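Local coordinates for cytidylate kinase-like family protein (Eubacterium ventriosum, PDB 3FDI) that is of unknown function but belongs to the cytidylate kinase-like family of P-loop proteins, which suggests phosphoryl transfer to a nucleotide, at residues B[38-43]-B[101-106]. Sequence-based numbering, arbitrary orientation.
Sequences ELLDEV and FVIVGR. With SO4 (sulfate ion), chain F.
Leu40 meets the segment 101-106 with a single methyl group: its CD1 lies 3.9 Å from CG of Arg106, in the loop after strand 101-104, and 4.0 Å from CD1 of Ile103, on that strand. The leucine crosses Ile103 at about a right angle, whereas it runs antiparallel to the aliphatic part of Arg106. Ile103 extends CG1 anti to its backbone N (chi1 179°), and the turn at chi2 brings CD1 to the leucine. Arg106 bends at chi2 and chi3, which lays its methylenes against Leu40 and turns NE toward the oxygen of a bound sulfate, probably from the crystallisation liquor, that the backbone N also holds. This O1 lies at the edge of the guanidinium, in its plane, where NE donates to it; Arg106 N donates to the same O1 at 3.0 Å, and NH2 reaches O4 at 2.9 Å. Arg13 also binds the anion. In the next shell Gln86, from helix 81-95, accepts a hydrogen bond from Arg106 NH1 and makes a weak one to Asp41 OD1, linking the arginine to helix 37-43, while Phe89 and Ile90 of the same helix pack on Leu40. A leucine in place of Arg106 would probably leave the sulfate without its guanidinium bonds and Gln86 OE1 without this donor. The contact thus joins helix 37-43 to the C-terminal end of strand 101-104, in the parallel sheet of a P-loop fold, and the loop that follows. Apolar on one flank and cationic on the other, Arg106 lines an anion site consistent with a place for a substrate phosphate.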
loop_
_atom_site.group_PDB
_atom_site.type_symbol
_atom_site.label_atom_id
_atom_site.label_comp_id
_atom_site.label_asym_id
_atom_site.label_seq_id
_atom_site.Cartn_x
_atom_site.Cartn_y
_atom_site.Cartn_z
ATOM N N GLU B 38 -0.691 -10.258 -26.553
ATOM C CA GLU B 38 -1.089 -10.250 -27.957
ATOM C C GLU B 38 -1.475 -11.651 -28.473
ATOM O O GLU B 38 -2.493 -11.852 -29.145
ATOM C CB GLU B 38 0.063 -9.704 -28.790
ATOM C CG GLU B 38 -0.182 -9.814 -30.317
ATOM C CD GLU B 38 1.082 -9.705 -31.135
ATOM O OE1 GLU B 38 2.112 -9.290 -30.584
ATOM O OE2 GLU B 38 1.013 -10.023 -32.349
ATOM N N LEU B 39 -0.628 -12.615 -28.166
ATOM C CA LEU B 39 -0.815 -13.952 -28.656
ATOM C C LEU B 39 -2.007 -14.571 -27.955
ATOM O O LEU B 39 -2.828 -15.221 -28.584
ATOM C CB LEU B 39 0.451 -14.726 -28.375
ATOM C CG LEU B 39 0.594 -16.091 -28.987
ATOM C CD1 LEU B 39 2.115 -16.385 -29.171
ATOM C CD2 LEU B 39 -0.115 -17.107 -28.087
ATOM N N LEU B 40 -2.083 -14.370 -26.636
ATOM C CA LEU B 40 -3.208 -14.875 -25.843
ATOM C C LEU B 40 -4.513 -14.232 -26.266
ATOM O O LEU B 40 -5.545 -14.878 -26.238
ATOM C CB LEU B 40 -2.958 -14.701 -24.328
ATOM C CG LEU B 40 -2.011 -15.745 -23.691
ATOM C CD1 LEU B 40 -1.771 -15.523 -22.218
ATOM C CD2 LEU B 40 -2.600 -17.140 -23.922
ATOM N N ASP B 41 -4.479 -12.982 -26.703
ATOM C CA ASP B 41 -5.658 -12.399 -27.297
ATOM C C ASP B 41 -6.204 -13.230 -28.430
ATOM O O ASP B 41 -7.428 -13.397 -28.532
ATOM C CB ASP B 41 -5.409 -10.962 -27.732
ATOM C CG ASP B 41 -5.368 -10.005 -26.530
ATOM O OD1 ASP B 41 -5.852 -10.386 -25.447
ATOM O OD2 ASP B 41 -4.831 -8.886 -26.653
ATOM N N GLU B 42 -5.311 -13.797 -29.243
ATOM C CA GLU B 42 -5.731 -14.729 -30.301
ATOM C C GLU B 42 -6.097 -16.136 -29.812
ATOM O O GLU B 42 -7.256 -16.538 -29.912
ATOM C CB GLU B 42 -4.660 -14.815 -31.407
ATOM C CG GLU B 42 -4.587 -13.578 -32.274
ATOM C CD GLU B 42 -5.966 -13.167 -32.780
ATOM O OE1 GLU B 42 -6.661 -14.012 -33.372
ATOM O OE2 GLU B 42 -6.376 -12.013 -32.574
ATOM N N VAL B 43 -5.112 -16.864 -29.282
ATOM C CA VAL B 43 -5.222 -18.326 -29.079
ATOM C C VAL B 43 -6.098 -18.730 -27.898
ATOM O O VAL B 43 -6.416 -19.913 -27.739
ATOM C CB VAL B 43 -3.842 -19.037 -28.828
ATOM C CG1 VAL B 43 -3.858 -20.512 -29.415
ATOM C CG2 VAL B 43 -2.654 -18.248 -29.392
ATOM N N PHE B 101 7.878 -22.645 -21.965
ATOM C CA PHE B 101 7.614 -21.341 -22.574
ATOM C C PHE B 101 7.987 -20.187 -21.666
ATOM O O PHE B 101 8.245 -20.364 -20.478
ATOM C CB PHE B 101 6.114 -21.181 -23.027
ATOM C CG PHE B 101 5.105 -21.370 -21.918
ATOM C CD1 PHE B 101 4.645 -20.286 -21.164
ATOM C CD2 PHE B 101 4.625 -22.632 -21.619
ATOM C CE1 PHE B 101 3.712 -20.460 -20.140
ATOM C CE2 PHE B 101 3.698 -22.834 -20.584
ATOM C CZ PHE B 101 3.239 -21.739 -19.842
ATOM N N VAL B 102 8.022 -19.011 -22.289
ATOM C CA VAL B 102 8.172 -17.741 -21.621
ATOM C C VAL B 102 6.814 -17.060 -21.730
ATOM O O VAL B 102 6.173 -17.074 -22.790
ATOM C CB VAL B 102 9.242 -16.853 -22.294
ATOM C CG1 VAL B 102 9.312 -15.518 -21.593
ATOM C CG2 VAL B 102 10.629 -17.542 -22.308
ATOM N N ILE B 103 6.361 -16.487 -20.624
ATOM C CA ILE B 103 5.123 -15.751 -20.624
ATOM C C ILE B 103 5.367 -14.403 -19.932
ATOM O O ILE B 103 5.923 -14.340 -18.842
ATOM C CB ILE B 103 3.952 -16.592 -20.009
ATOM C CG1 ILE B 103 2.622 -15.823 -19.973
ATOM C CG2 ILE B 103 4.294 -17.092 -18.633
ATOM C CD1 ILE B 103 2.081 -15.449 -21.283
ATOM N N VAL B 104 4.990 -13.338 -20.612
ATOM C CA VAL B 104 5.106 -12.001 -20.076
ATOM C C VAL B 104 3.758 -11.625 -19.494
ATOM O O VAL B 104 2.725 -11.770 -20.164
ATOM C CB VAL B 104 5.468 -11.015 -21.193
ATOM C CG1 VAL B 104 5.402 -9.581 -20.676
ATOM C CG2 VAL B 104 6.879 -11.347 -21.762
ATOM N N GLY B 105 3.755 -11.147 -18.259
ATOM C CA GLY B 105 2.572 -10.597 -17.671
ATOM C C GLY B 105 1.543 -11.663 -17.437
ATOM O O GLY B 105 1.903 -12.820 -17.161
ATOM N N ARG B 106 0.270 -11.260 -17.525
ATOM C CA ARG B 106 -0.871 -12.171 -17.452
ATOM C C ARG B 106 -1.000 -12.964 -16.143
ATOM O O ARG B 106 -1.579 -14.057 -16.110
ATOM C CB ARG B 106 -0.838 -13.129 -18.654
ATOM C CG ARG B 106 -0.832 -12.423 -20.065
ATOM C CD ARG B 106 -2.210 -11.844 -20.430
ATOM N NE ARG B 106 -2.371 -10.499 -19.942
ATOM C CZ ARG B 106 -3.492 -9.781 -19.993
ATOM N NH1 ARG B 106 -4.604 -10.280 -20.526
ATOM N NH2 ARG B 106 -3.497 -8.536 -19.509
HETATM S S SO4 F . 0.064 -7.682 -19.576
HETATM O O1 SO4 F . -0.314 -9.083 -19.484
HETATM O O2 SO4 F . 0.703 -7.384 -18.288
HETATM O O3 SO4 F . 0.938 -7.450 -20.713
HETATM O O4 SO4 F . -1.170 -6.889 -19.798
#